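PDB 3EGC: putative ribose operon repressor from Burkholderia thailandensis, which probably represses transcription by binding regulatory DNA as a LacI-family regulator, with the sugar-binding type of effector domain modelled here. Local coordinates for residues A[13-18]-A[69-74]; A[26-31]-A[240-245]; A[94-99]-A[136-141]; A[107-112]-A[140-145]; A[188-193]-A[214-219]. All coordinates share one frame; numbering follows the deposited sequence.

Contact 1 (A[13-18]-A[69-74]); sequences LIVSDI and ILAPSE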
# COMPACT_ATOMS: atom_id res chain seq x y z
N LEU A 13 -0.52 -4.04 17.06
CA LEU A 13 -0.65 -2.96 16.09
C LEU A 13 -2.02 -3.06 15.46
O LEU A 13 -2.40 -4.11 14.92
CB LEU A 13 0.41 -3.00 15.01
CG LEU A 13 0.22 -2.06 13.81
CD1 LEU A 13 0.20 -0.56 14.22
CD2 LEU A 13 1.27 -2.27 12.71
N ILE A 14 -2.81 -2.03 15.65
CA ILE A 14 -4.17 -2.04 15.17
C ILE A 14 -4.28 -0.89 14.23
O ILE A 14 -4.03 0.21 14.59
CB ILE A 14 -5.21 -1.91 16.33
CG1 ILE A 14 -5.13 -3.15 17.23
CG2 ILE A 14 -6.66 -1.68 15.75
CD1 ILE A 14 -6.03 -3.12 18.52
N VAL A 15 -4.65 -1.16 13.00
CA VAL A 15 -4.61 -0.19 11.97
C VAL A 15 -6.00 -0.05 11.34
O VAL A 15 -6.65 -1.05 11.06
CB VAL A 15 -3.52 -0.63 10.96
CG1 VAL A 15 -3.86 -0.31 9.54
CG2 VAL A 15 -2.16 -0.06 11.40
N SER A 16 -6.42 1.18 11.04
CA SER A 16 -7.72 1.41 10.46
C SER A 16 -7.86 0.96 8.97
O SER A 16 -9.01 0.61 8.51
CB SER A 16 -8.08 2.86 10.60
OG SER A 16 -6.99 3.70 10.21
N ASP A 17 -6.75 0.94 8.22
CA ASP A 17 -6.82 0.43 6.87
C ASP A 17 -5.48 -0.02 6.26
O ASP A 17 -4.84 0.75 5.56
CB ASP A 17 -7.54 1.43 5.95
CG ASP A 17 -7.74 0.88 4.58
OD1 ASP A 17 -7.43 -0.32 4.33
OD2 ASP A 17 -8.19 1.65 3.71
N ILE A 18 -5.08 -1.27 6.52
CA ILE A 18 -3.77 -1.74 6.06
C ILE A 18 -3.59 -1.67 4.48
O ILE A 18 -2.47 -1.54 3.96
CB ILE A 18 -3.48 -3.16 6.60
CG1 ILE A 18 -1.98 -3.48 6.47
CG2 ILE A 18 -4.37 -4.21 5.87
CD1 ILE A 18 -1.13 -2.61 7.35
N ILE A 69 -0.06 0.07 19.64
CA ILE A 69 -0.07 1.15 18.72
C ILE A 69 -1.38 1.12 17.95
O ILE A 69 -1.73 0.14 17.33
CB ILE A 69 1.09 1.07 17.73
CG1 ILE A 69 2.42 1.10 18.49
CG2 ILE A 69 0.91 2.20 16.67
CD1 ILE A 69 3.61 1.13 17.57
N LEU A 70 -2.08 2.25 17.93
CA LEU A 70 -3.43 2.26 17.41
C LEU A 70 -3.62 3.37 16.37
O LEU A 70 -3.47 4.55 16.66
CB LEU A 70 -4.43 2.43 18.60
CG LEU A 70 -5.87 2.70 18.19
CD1 LEU A 70 -6.45 1.56 17.33
CD2 LEU A 70 -6.86 3.00 19.39
N ALA A 71 -3.90 3.01 15.15
CA ALA A 71 -4.41 3.98 14.18
C ALA A 71 -5.95 3.99 14.27
O ALA A 71 -6.63 3.12 13.72
CB ALA A 71 -3.97 3.62 12.75
N PRO A 72 -6.48 4.97 14.97
CA PRO A 72 -7.87 4.94 15.32
C PRO A 72 -8.85 5.04 14.15
O PRO A 72 -8.64 5.78 13.17
CB PRO A 72 -8.02 6.16 16.27
CG PRO A 72 -6.63 6.55 16.66
CD PRO A 72 -5.79 6.14 15.52
N SER A 73 -9.93 4.30 14.28
CA SER A 73 -10.99 4.36 13.32
C SER A 73 -11.90 5.45 13.85
O SER A 73 -11.84 5.77 15.05
CB SER A 73 -11.73 3.02 13.33
OG SER A 73 -10.97 2.04 12.64
N GLU A 74 -12.69 6.04 12.98
CA GLU A 74 -13.56 7.14 13.37
C GLU A 74 -14.63 6.57 14.26
O GLU A 74 -15.33 5.64 13.85
CB GLU A 74 -14.22 7.78 12.15
CG GLU A 74 -15.04 9.02 12.48
CD GLU A 74 -15.65 9.68 11.26
OE1 GLU A 74 -15.73 9.03 10.20
OE2 GLU A 74 -16.08 10.84 11.36
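Ile-14 is tied to the neighbouring strand through both its N and its O. Its N donates to Ile-69 O at 2.9 Å, and its O takes the N-H of Ala-71 at 2.9 Å. Tight packing flanks these bonds on the two faces of the sheet. On one, Leu-13 CD1 lies 3.8 Å from Ile-69 CG2; the leucine's CG, anti to the backbone N (chi1 170°), carries the methyl over to the neighbouring strand. On the other, Leu-70 does the same, and its CD1 meets Ile-14 CG2 at 3.6 Å. These are adjacent parallel strands, 10-15 and 67-70, of the Rossmann-like sheet of a periplasmic-binding-protein fold; helices 21-36 and 241-257 cover the Leu-13 and Ile-69 face, helix 50-62 the Ile-14 and Leu-70 face. Past Ala-71 the fit slackens as both chains leave the sheet. Ser-16 CB still reaches Ser-73 OG at 3.6 Å, while that hydroxyl is hydrogen-bonded to Thr-46. Further along, the chains separate: Asp-17, partly exposed, turns its carboxylate away from 69-74, and Glu-74 runs to the surface, where its OE2 is hydrogen-bonded to Ser-134.

Contact 2 (A[26-31]-A[240-245]); sequences VASGVE and PTRRIG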
# COMPACT_ATOMS: atom_id res chain seq x y z
N VAL A 26 3.43 2.97 7.67
CA VAL A 26 3.53 3.17 9.15
C VAL A 26 3.81 1.82 9.86
O VAL A 26 4.63 1.74 10.78
CB VAL A 26 2.21 3.74 9.77
CG1 VAL A 26 2.23 3.62 11.29
CG2 VAL A 26 1.97 5.27 9.30
N ALA A 27 3.11 0.76 9.40
CA ALA A 27 3.28 -0.57 9.94
C ALA A 27 4.73 -1.06 9.75
O ALA A 27 5.30 -1.70 10.67
CB ALA A 27 2.31 -1.54 9.24
N SER A 28 5.26 -0.81 8.55
CA SER A 28 6.67 -1.10 8.20
C SER A 28 7.64 -0.43 9.23
O SER A 28 8.48 -1.09 9.80
CB SER A 28 6.96 -0.55 6.78
OG SER A 28 8.28 -0.72 6.50
N GLY A 29 7.46 0.86 9.49
CA GLY A 29 8.28 1.57 10.51
C GLY A 29 8.14 0.99 11.92
O GLY A 29 9.18 0.86 12.68
N VAL A 30 6.90 0.66 12.30
CA VAL A 30 6.63 0.02 13.58
C VAL A 30 7.36 -1.38 13.70
O VAL A 30 8.02 -1.67 14.70
CB VAL A 30 5.14 -0.27 13.75
CG1 VAL A 30 4.96 -1.21 14.90
CG2 VAL A 30 4.32 0.97 13.89
N GLU A 31 7.23 -2.20 12.67
CA GLU A 31 7.79 -3.53 12.67
C GLU A 31 9.31 -3.52 12.68
O GLU A 31 9.93 -4.33 13.32
CB GLU A 31 7.29 -4.33 11.44
CG GLU A 31 7.61 -5.81 11.50
CD GLU A 31 8.95 -6.14 10.86
OE1 GLU A 31 9.40 -7.25 11.14
OE2 GLU A 31 9.55 -5.33 10.13
N PRO A 240 6.05 11.79 6.74
CA PRO A 240 7.11 10.85 7.16
C PRO A 240 6.52 9.52 7.70
O PRO A 240 6.69 9.15 8.87
CB PRO A 240 7.82 11.64 8.28
CG PRO A 240 6.69 12.41 8.94
CD PRO A 240 5.66 12.68 7.84
N THR A 241 5.87 8.78 6.84
CA THR A 241 5.11 7.58 7.27
C THR A 241 5.89 6.56 8.04
O THR A 241 5.44 6.12 9.09
CB THR A 241 4.49 6.84 6.07
OG1 THR A 241 5.53 6.55 5.08
CG2 THR A 241 3.46 7.67 5.43
N ARG A 242 7.04 6.20 7.54
CA ARG A 242 7.91 5.27 8.26
C ARG A 242 8.36 5.76 9.63
O ARG A 242 8.34 5.01 10.59
CB ARG A 242 9.12 4.87 7.37
CG ARG A 242 8.78 3.66 6.48
CD ARG A 242 9.68 3.59 5.20
NE ARG A 242 9.37 4.69 4.28
CZ ARG A 242 8.93 4.55 3.03
NH1 ARG A 242 8.78 3.34 2.48
NH2 ARG A 242 8.67 5.65 2.31
N ARG A 243 8.79 7.01 9.71
CA ARG A 243 9.19 7.64 10.94
C ARG A 243 8.05 7.74 11.93
O ARG A 243 8.25 7.63 13.10
CB ARG A 243 9.79 9.04 10.66
CG ARG A 243 10.39 9.76 11.89
CD ARG A 243 11.77 9.25 12.19
NE ARG A 243 12.26 9.75 13.47
CZ ARG A 243 13.18 10.72 13.60
NH1 ARG A 243 13.72 11.29 12.52
NH2 ARG A 243 13.55 11.11 14.82
N ILE A 244 6.83 7.94 11.45
CA ILE A 244 5.67 7.90 12.34
C ILE A 244 5.56 6.54 13.03
O ILE A 244 5.42 6.46 14.25
CB ILE A 244 4.33 8.24 11.55
CG1 ILE A 244 4.38 9.70 11.06
CG2 ILE A 244 3.12 7.93 12.43
CD1 ILE A 244 3.24 10.10 10.02
N GLY A 245 5.64 5.47 12.25
CA GLY A 245 5.65 4.11 12.84
C GLY A 245 6.82 3.82 13.80
O GLY A 245 6.63 3.26 14.89
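Gly-29 and Gly-245 bring two helices backbone to backbone, Gly-29 C lying 3.6 Å from Gly-245 C. The axes of 26-31 and 241-245 approach to 6.4 Å and cross at -44°, a closeness that the absence of side chains at both glycines permits. No conventional hydrogen bond links the segments. In its place runs a set of CA-H...O contacts, of the sort found in glycine-mediated helix crossings: Gly-245 CA points at Val-26 O (3.3 Å), Gly-29 CA at Arg-242 O (3.4 Å) and Val-26 CA at Thr-241 O (3.5 Å). Van der Waals contacts of the valines fill in around them. Val-26 forks against the partner helix, with CG1 3.8 Å from Gly-245 CA and CG2 4.3 Å from Ile-244 CG2. Val-30 places CG2 anti to its carbonyl carbon, which brings that methyl against the carbonyl oxygen Gly-245 O at 3.4 Å. The polar ends look elsewhere: Thr-241 OG1 bonds to Glu-25, whereas Ser-28 OG and Arg-242 NH1 both reach Glu-19 of the second subunit, by a hydrogen bond and a salt bridge. One flank of the crossing thus borders the dimer interface, and on the inner side Ile-244 packs against strands 103-107 and 264-272.

Contact 3 (A[94-99]-A[136-141]); sequences NRELRI and GLMTSR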
# COMPACT_ATOMS: atom_id res chain seq x y z
N ASN A 94 -1.38 9.05 13.64
CA ASN A 94 -2.14 9.66 12.57
C ASN A 94 -3.26 10.55 13.13
O ASN A 94 -3.36 11.76 12.77
CB ASN A 94 -2.62 8.61 11.56
CG ASN A 94 -3.62 9.16 10.53
OD1 ASN A 94 -4.72 8.59 10.35
ND2 ASN A 94 -3.27 10.23 9.87
N ARG A 95 -4.07 9.96 14.01
CA ARG A 95 -5.16 10.67 14.68
C ARG A 95 -4.98 10.50 16.18
O ARG A 95 -4.69 9.40 16.62
CB ARG A 95 -6.56 10.12 14.27
CG ARG A 95 -7.05 10.59 12.92
CD ARG A 95 -7.16 9.48 11.92
NE ARG A 95 -8.38 8.70 12.08
CZ ARG A 95 -9.01 8.02 11.12
NH1 ARG A 95 -8.58 8.03 9.87
NH2 ARG A 95 -10.09 7.33 11.44
N GLU A 96 -5.16 11.57 16.95
CA GLU A 96 -4.97 11.52 18.39
C GLU A 96 -6.18 10.86 19.07
O GLU A 96 -7.28 10.78 18.49
CB GLU A 96 -4.73 12.92 18.96
CG GLU A 96 -5.97 13.73 18.87
CD GLU A 96 -5.76 15.20 19.21
OE1 GLU A 96 -6.56 15.94 19.47
OE2 GLU A 96 -4.81 15.79 19.29
N LEU A 97 -5.99 10.40 20.30
CA LEU A 97 -7.06 9.78 21.07
C LEU A 97 -7.73 10.78 22.01
O LEU A 97 -8.96 10.78 22.14
CB LEU A 97 -6.51 8.63 21.88
CG LEU A 97 -6.72 7.20 21.41
CD1 LEU A 97 -7.35 7.17 20.03
CD2 LEU A 97 -5.41 6.39 21.49
N ARG A 98 -6.93 11.63 22.65
CA ARG A 98 -7.49 12.56 23.65
C ARG A 98 -7.94 11.75 24.83
O ARG A 98 -9.04 11.90 25.31
CB ARG A 98 -8.67 13.33 23.08
CG ARG A 98 -8.23 14.48 22.19
CD ARG A 98 -9.27 14.87 21.21
NE ARG A 98 -10.56 15.14 21.83
CZ ARG A 98 -11.71 14.97 21.19
NH1 ARG A 98 -12.86 15.22 21.82
NH2 ARG A 98 -11.71 14.61 19.92
N ILE A 99 -7.07 10.86 25.27
CA ILE A 99 -7.29 10.13 26.49
C ILE A 99 -6.04 10.32 27.26
O ILE A 99 -4.96 10.05 26.75
CB ILE A 99 -7.40 8.63 26.21
CG1 ILE A 99 -8.52 8.34 25.20
CG2 ILE A 99 -7.56 7.85 27.50
CD1 ILE A 99 -9.84 7.99 25.83
N GLY A 136 -15.37 14.90 10.67
CA GLY A 136 -15.00 14.86 12.08
C GLY A 136 -13.52 14.76 12.44
O GLY A 136 -13.08 15.26 13.53
N LEU A 137 -12.75 14.14 11.57
CA LEU A 137 -11.40 13.65 11.92
C LEU A 137 -10.43 14.76 12.21
O LEU A 137 -10.54 15.82 11.66
CB LEU A 137 -10.80 12.76 10.80
CG LEU A 137 -11.55 11.51 10.49
CD1 LEU A 137 -11.07 10.94 9.17
CD2 LEU A 137 -11.39 10.51 11.66
N MET A 138 -9.47 14.47 13.06
CA MET A 138 -8.41 15.41 13.38
C MET A 138 -7.64 15.82 12.10
O MET A 138 -7.29 16.99 11.89
CB MET A 138 -7.47 14.76 14.42
CG MET A 138 -6.45 15.72 15.06
SD MET A 138 -4.85 14.95 15.62
CE MET A 138 -4.14 14.83 14.00
N THR A 139 -7.38 14.85 11.25
CA THR A 139 -6.62 15.13 10.06
C THR A 139 -7.38 16.06 9.11
O THR A 139 -6.84 17.10 8.72
CB THR A 139 -6.25 13.84 9.34
OG1 THR A 139 -7.46 13.08 9.13
CG2 THR A 139 -5.22 13.04 10.19
N SER A 140 -8.62 15.74 8.78
CA SER A 140 -9.48 16.64 8.00
C SER A 140 -9.58 18.00 8.61
O SER A 140 -9.52 18.99 7.89
CB SER A 140 -10.90 16.12 7.91
OG SER A 140 -10.91 14.81 7.52
N ARG A 141 -9.78 18.05 9.94
CA ARG A 141 -9.96 19.32 10.62
C ARG A 141 -8.68 20.18 10.45
O ARG A 141 -8.72 21.35 10.10
CB ARG A 141 -10.32 19.05 12.10
CG ARG A 141 -11.54 19.74 12.59
CD ARG A 141 -12.61 18.84 13.20
NE ARG A 141 -12.15 17.64 13.90
CZ ARG A 141 -11.36 17.67 14.95
NH1 ARG A 141 -11.00 16.55 15.56
NH2 ARG A 141 -10.93 18.86 15.37
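Met-138 reaches out from the first turn of helix 138-153 and lodges its thioether against the backbone of 94-99. Its CB points toward that loop and comes within 4.5 Å of Arg-95 CG. CG stands anti to the backbone N (chi1 -169°), carrying the chain outward to SD. The sulfur meets Glu-96 twice: it accepts a weak hydrogen bond from Glu-96 N at 3.6 Å, and Glu-96 CG packs on it at the same distance. The glutamate chain crosses the methionine at about a right angle. A bend at chi3 (77°) then turns CE back to Asn-94 O, 3.4 Å away, so the tip ends on a carbonyl. Thr-139 CG2 also approaches Asn-94 O, and it lies 3.4 Å from Asn-94 ND2. On the other flank Leu-137 CD2 sits over one face of the Arg-95 guanidinium, 3.2 Å above its plane and offset toward the rim, with NH2 the nearest atom at 3.4 Å. The contact is a bridge between the two halves of the fold: the loop follows strand 90-93 of the lobe that also holds strands 10-15 and 67-70, where Asn-94 rests on Phe-22 and Phe-23 of helix 21-36, and the other side is the N-terminal end of helix 138-153, preceded by the loop from strand 128-131.

Contact 4 (A[107-112]-A[140-145]); sequences SENVRG and SRERLK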
# COMPACT_ATOMS: atom_id res chain seq x y z
N SER A 107 1.32 14.03 12.22
CA SER A 107 2.03 14.92 11.28
C SER A 107 1.74 16.38 11.58
O SER A 107 0.76 16.69 12.28
CB SER A 107 1.64 14.65 9.83
OG SER A 107 2.07 13.36 9.43
N GLU A 108 2.57 17.27 11.03
CA GLU A 108 2.26 18.71 11.07
C GLU A 108 1.22 19.14 10.00
O GLU A 108 1.53 19.86 9.02
CB GLU A 108 3.52 19.59 11.07
CG GLU A 108 4.36 19.49 9.78
CD GLU A 108 5.78 20.05 9.93
OE1 GLU A 108 6.14 20.55 11.03
OE2 GLU A 108 6.53 19.99 8.93
N ASN A 109 -0.02 18.71 10.20
CA ASN A 109 -1.06 18.92 9.18
C ASN A 109 -1.40 20.37 8.80
O ASN A 109 -1.39 20.71 7.61
CB ASN A 109 -2.33 18.18 9.54
CG ASN A 109 -2.10 16.67 9.74
OD1 ASN A 109 -1.66 15.98 8.83
ND2 ASN A 109 -2.48 16.17 10.91
N VAL A 110 -1.70 21.21 9.79
CA VAL A 110 -1.89 22.64 9.52
C VAL A 110 -0.73 23.21 8.65
O VAL A 110 -0.94 23.70 7.55
CB VAL A 110 -1.97 23.48 10.87
CG1 VAL A 110 -2.45 24.91 10.59
CG2 VAL A 110 -2.85 22.86 11.88
N ARG A 111 0.50 23.16 9.17
CA ARG A 111 1.64 23.70 8.43
C ARG A 111 1.77 23.22 6.93
O ARG A 111 1.97 24.03 6.01
CB ARG A 111 2.92 23.40 9.14
CG ARG A 111 4.06 24.25 8.69
CD ARG A 111 5.36 23.77 9.38
NE ARG A 111 5.39 24.15 10.79
CZ ARG A 111 6.35 23.81 11.64
NH1 ARG A 111 6.27 24.21 12.90
NH2 ARG A 111 7.35 23.04 11.24
N GLY A 112 1.68 21.90 6.74
CA GLY A 112 1.85 21.33 5.41
C GLY A 112 0.72 21.80 4.51
O GLY A 112 0.99 22.11 3.39
N SER A 140 -8.62 15.74 8.78
CA SER A 140 -9.48 16.64 8.00
C SER A 140 -9.58 18.00 8.61
O SER A 140 -9.52 18.99 7.89
CB SER A 140 -10.90 16.12 7.91
OG SER A 140 -10.91 14.81 7.52
N ARG A 141 -9.78 18.05 9.94
CA ARG A 141 -9.96 19.32 10.62
C ARG A 141 -8.68 20.18 10.45
O ARG A 141 -8.72 21.35 10.10
CB ARG A 141 -10.32 19.05 12.10
CG ARG A 141 -11.54 19.74 12.59
CD ARG A 141 -12.61 18.84 13.20
NE ARG A 141 -12.15 17.64 13.90
CZ ARG A 141 -11.36 17.67 14.95
NH1 ARG A 141 -11.00 16.55 15.56
NH2 ARG A 141 -10.93 18.86 15.37
N GLU A 142 -7.53 19.59 10.69
CA GLU A 142 -6.30 20.34 10.69
C GLU A 142 -5.86 20.75 9.29
O GLU A 142 -5.31 21.82 9.09
CB GLU A 142 -5.19 19.59 11.40
CG GLU A 142 -5.28 19.55 12.90
CD GLU A 142 -4.17 18.67 13.47
OE1 GLU A 142 -4.08 18.55 14.70
OE2 GLU A 142 -3.39 18.08 12.69
N ARG A 143 -6.12 19.90 8.32
CA ARG A 143 -5.77 20.19 6.93
C ARG A 143 -6.67 21.29 6.37
O ARG A 143 -6.20 22.18 5.64
CB ARG A 143 -5.80 18.94 6.08
CG ARG A 143 -4.61 18.02 6.41
CD ARG A 143 -4.69 16.58 5.84
NE ARG A 143 -3.75 15.79 6.61
CZ ARG A 143 -3.54 14.49 6.50
NH1 ARG A 143 -4.20 13.73 5.62
NH2 ARG A 143 -2.64 13.96 7.33
N LEU A 144 -7.93 21.30 6.82
CA LEU A 144 -8.86 22.40 6.48
C LEU A 144 -8.44 23.73 7.10
O LEU A 144 -8.41 24.77 6.43
CB LEU A 144 -10.28 22.05 6.87
CG LEU A 144 -11.39 22.62 6.01
CD1 LEU A 144 -11.27 22.09 4.57
CD2 LEU A 144 -12.82 22.32 6.63
N LYS A 145 -8.07 23.70 8.38
CA LYS A 145 -7.51 24.86 9.08
C LYS A 145 -6.29 25.53 8.39
O LYS A 145 -6.19 26.77 8.34
CB LYS A 145 -7.13 24.47 10.50
CG LYS A 145 -6.44 25.53 11.30
CD LYS A 145 -6.26 25.09 12.76
CE LYS A 145 -5.49 26.18 13.54
NZ LYS A 145 -5.17 25.82 14.95
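Asn-109 OD1 is gripped by two nitrogens of one guanidinium, Arg-143 NH2 at 2.7 Å and Arg-143 NE at 3.1 Å. The arginine comes side-on with its chain extended from CG to NE, and the oxygen lies in the guanidinium plane. The match is less regular seen from the amide: both nitrogens approach from the same face, above the carbonyl plane, and the two flat groups are turned 63° from each other. The other end of the amide works as a donor. Asn-109 ND2 gives a nearly straight hydrogen bond (169°) to Glu-142 OE2 at 2.8 Å, the acceptor in the amide plane and met nearly end-on to its C-O bond. Asn-109 CG is held anti to the carbonyl carbon (chi1 -57°), which sets the amide between its two charged partners, themselves consecutive on helix 138-153. Beside this polar cluster Val-110 lies against the same helix. Its CG2 is 4.0 Å from Glu-142 CB, its CG1 meets the aliphatic part of Lys-145 with 4.1 Å to CG, and its CA lies 3.5 Å from Glu-142 O. The cluster joins the start of helix 109-122 to helix 138-153, and both charges have further partners: Glu-142 OE1 forms a salt bridge with Arg-266, while Arg-143 bonds through NH1 to Ser-193 O and makes a cation-pi contact with Phe-221. With a cation at its oxygen and an anion at its N-H, the amide is probably polarised, its orientation is settled at both ends, and flipping it would lose all three bonds.

Contact 5 (A[188-193]-A[214-219]); sequences TALLTS and PDVEIV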
# COMPACT_ATOMS: atom_id res chain seq x y z
N THR A 188 -10.43 26.85 -9.31
CA THR A 188 -9.49 26.48 -10.36
C THR A 188 -8.44 25.58 -9.73
O THR A 188 -7.63 24.99 -10.41
CB THR A 188 -8.80 27.75 -10.97
OG1 THR A 188 -8.37 28.61 -9.92
CG2 THR A 188 -9.83 28.56 -11.82
N ALA A 189 -8.45 25.51 -8.41
CA ALA A 189 -7.53 24.63 -7.71
C ALA A 189 -8.21 24.02 -6.45
O ALA A 189 -9.18 24.56 -5.91
CB ALA A 189 -6.29 25.37 -7.35
N LEU A 190 -7.69 22.88 -6.04
CA LEU A 190 -8.19 22.14 -4.91
C LEU A 190 -7.00 21.72 -4.07
O LEU A 190 -5.94 21.34 -4.63
CB LEU A 190 -8.94 20.88 -5.40
CG LEU A 190 -10.48 20.81 -5.58
CD1 LEU A 190 -11.24 22.18 -5.39
CD2 LEU A 190 -10.90 20.03 -6.83
N LEU A 191 -7.16 21.79 -2.75
CA LEU A 191 -6.36 21.02 -1.87
C LEU A 191 -7.10 19.69 -1.65
O LEU A 191 -8.32 19.70 -1.32
CB LEU A 191 -6.20 21.73 -0.53
CG LEU A 191 -5.53 21.02 0.65
CD1 LEU A 191 -4.04 20.65 0.44
CD2 LEU A 191 -5.72 21.78 2.00
N THR A 192 -6.41 18.57 -1.79
CA THR A 192 -6.99 17.29 -1.40
C THR A 192 -6.25 16.71 -0.20
O THR A 192 -5.02 16.73 -0.18
CB THR A 192 -6.96 16.28 -2.56
OG1 THR A 192 -5.64 16.25 -3.10
CG2 THR A 192 -7.98 16.71 -3.70
N SER A 193 -6.99 16.20 0.77
CA SER A 193 -6.39 15.83 2.02
C SER A 193 -5.67 14.45 2.09
O SER A 193 -5.08 14.17 3.08
CB SER A 193 -7.41 15.98 3.14
OG SER A 193 -8.44 15.05 3.01
N PRO A 214 -5.17 22.75 -16.87
CA PRO A 214 -5.80 23.99 -17.36
C PRO A 214 -7.16 24.34 -16.70
O PRO A 214 -7.44 25.51 -16.46
CB PRO A 214 -6.02 23.70 -18.85
CG PRO A 214 -5.18 22.48 -19.17
CD PRO A 214 -5.09 21.70 -17.91
N ASP A 215 -7.99 23.34 -16.43
CA ASP A 215 -9.27 23.56 -15.72
C ASP A 215 -9.18 23.57 -14.19
O ASP A 215 -9.76 24.45 -13.56
CB ASP A 215 -10.32 22.53 -16.17
CG ASP A 215 -10.69 22.66 -17.65
OD1 ASP A 215 -10.70 23.78 -18.18
OD2 ASP A 215 -10.97 21.63 -18.28
N VAL A 216 -8.47 22.62 -13.60
CA VAL A 216 -8.32 22.53 -12.13
C VAL A 216 -6.96 22.00 -11.77
O VAL A 216 -6.57 20.95 -12.25
CB VAL A 216 -9.40 21.55 -11.55
CG1 VAL A 216 -9.21 21.21 -10.04
CG2 VAL A 216 -10.87 22.04 -11.87
N GLU A 217 -6.22 22.73 -10.95
CA GLU A 217 -4.98 22.19 -10.37
C GLU A 217 -5.25 21.57 -8.99
O GLU A 217 -6.31 21.79 -8.39
CB GLU A 217 -3.83 23.22 -10.37
CG GLU A 217 -3.18 23.39 -11.78
CD GLU A 217 -2.12 24.49 -11.87
OE1 GLU A 217 -1.75 25.13 -10.86
OE2 GLU A 217 -1.60 24.71 -12.97
N ILE A 218 -4.30 20.75 -8.53
CA ILE A 218 -4.44 19.97 -7.32
C ILE A 218 -3.16 19.86 -6.53
O ILE A 218 -2.11 19.50 -7.09
CB ILE A 218 -4.92 18.51 -7.63
CG1 ILE A 218 -6.29 18.52 -8.33
CG2 ILE A 218 -4.92 17.65 -6.33
CD1 ILE A 218 -6.81 17.07 -8.75
N VAL A 219 -3.22 20.17 -5.24
CA VAL A 219 -2.11 19.78 -4.36
C VAL A 219 -2.70 18.77 -3.39
O VAL A 219 -3.85 18.89 -3.01
CB VAL A 219 -1.46 20.99 -3.62
CG1 VAL A 219 -0.81 21.88 -4.62
CG2 VAL A 219 -2.57 21.83 -2.77
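Leu-190 and Ile-218 lie side by side in two parallel strands, 189-192 and 217-221, joined through helix 195-208 as a beta-alpha-beta unit. Four backbone bonds hold the pair together. Glu-217 N donates to Thr-188 O at 2.7 Å, Leu-190 N to Glu-217 O at 2.9 Å, Val-219 N to Leu-190 O at 3.0 Å, and Thr-192 N to Val-219 O at 2.9 Å. Side chains close over each face. With Ala-189 and Glu-217 on their side, Leu-191 CD1 reaches Val-219 CG2 at 3.7 Å; a first torsion of 172°, with CG anti to the backbone N, puts CD1 over the neighbouring strand. On the Leu-190 and Ile-218 side, Leu-190 CD2 meets Val-216 CG1 at 3.8 Å.

The next shell fixes these faces. Helix 109-122 lies under Ala-189, Leu-191 and Val-219, while helices 174-181 and 195-208 pack on the other face, against Leu-190 and Ile-218 respectively. At the strand starts, Glu-217 OE1 is held by a salt bridge to Arg-123 and by a hydrogen bond from His-125, which also bonds Thr-188 OG1. Strand 128-131 continues the sheet beyond 189-192, through backbone bonds of Ala-189 and Leu-191. At the far end, Thr-192 OG1, hydrogen-bonded to Thr-198, has Ile-218 CG2 3.6 Å away.

How the contacts relate
Contacts 1 and 5 lie on opposite sides of the chain's centre, about 29 Å between centres, each joining parallel strands on one half of a two-lobed binding-protein fold. Contact 2 packs beside contact 1, where Ala-27 and Val-30 of helix 21-36 touch Leu-13 and Ile-69. Contact 3 spans the two lobes, and contact 4 lies within the second, on the same helix 138-153, about 10 Å away between centres. Contact 3 reaches back to contact 1 through Arg-95, and contact 4 reaches contact 5 through Arg-143 and Ser-193. Along the chain contacts 1 and 2 cross, their segments alternating; contacts 3, 4 and 5 are nested inside the long loop that contact 2 closes, which brings helix 241-257 back onto the first lobe.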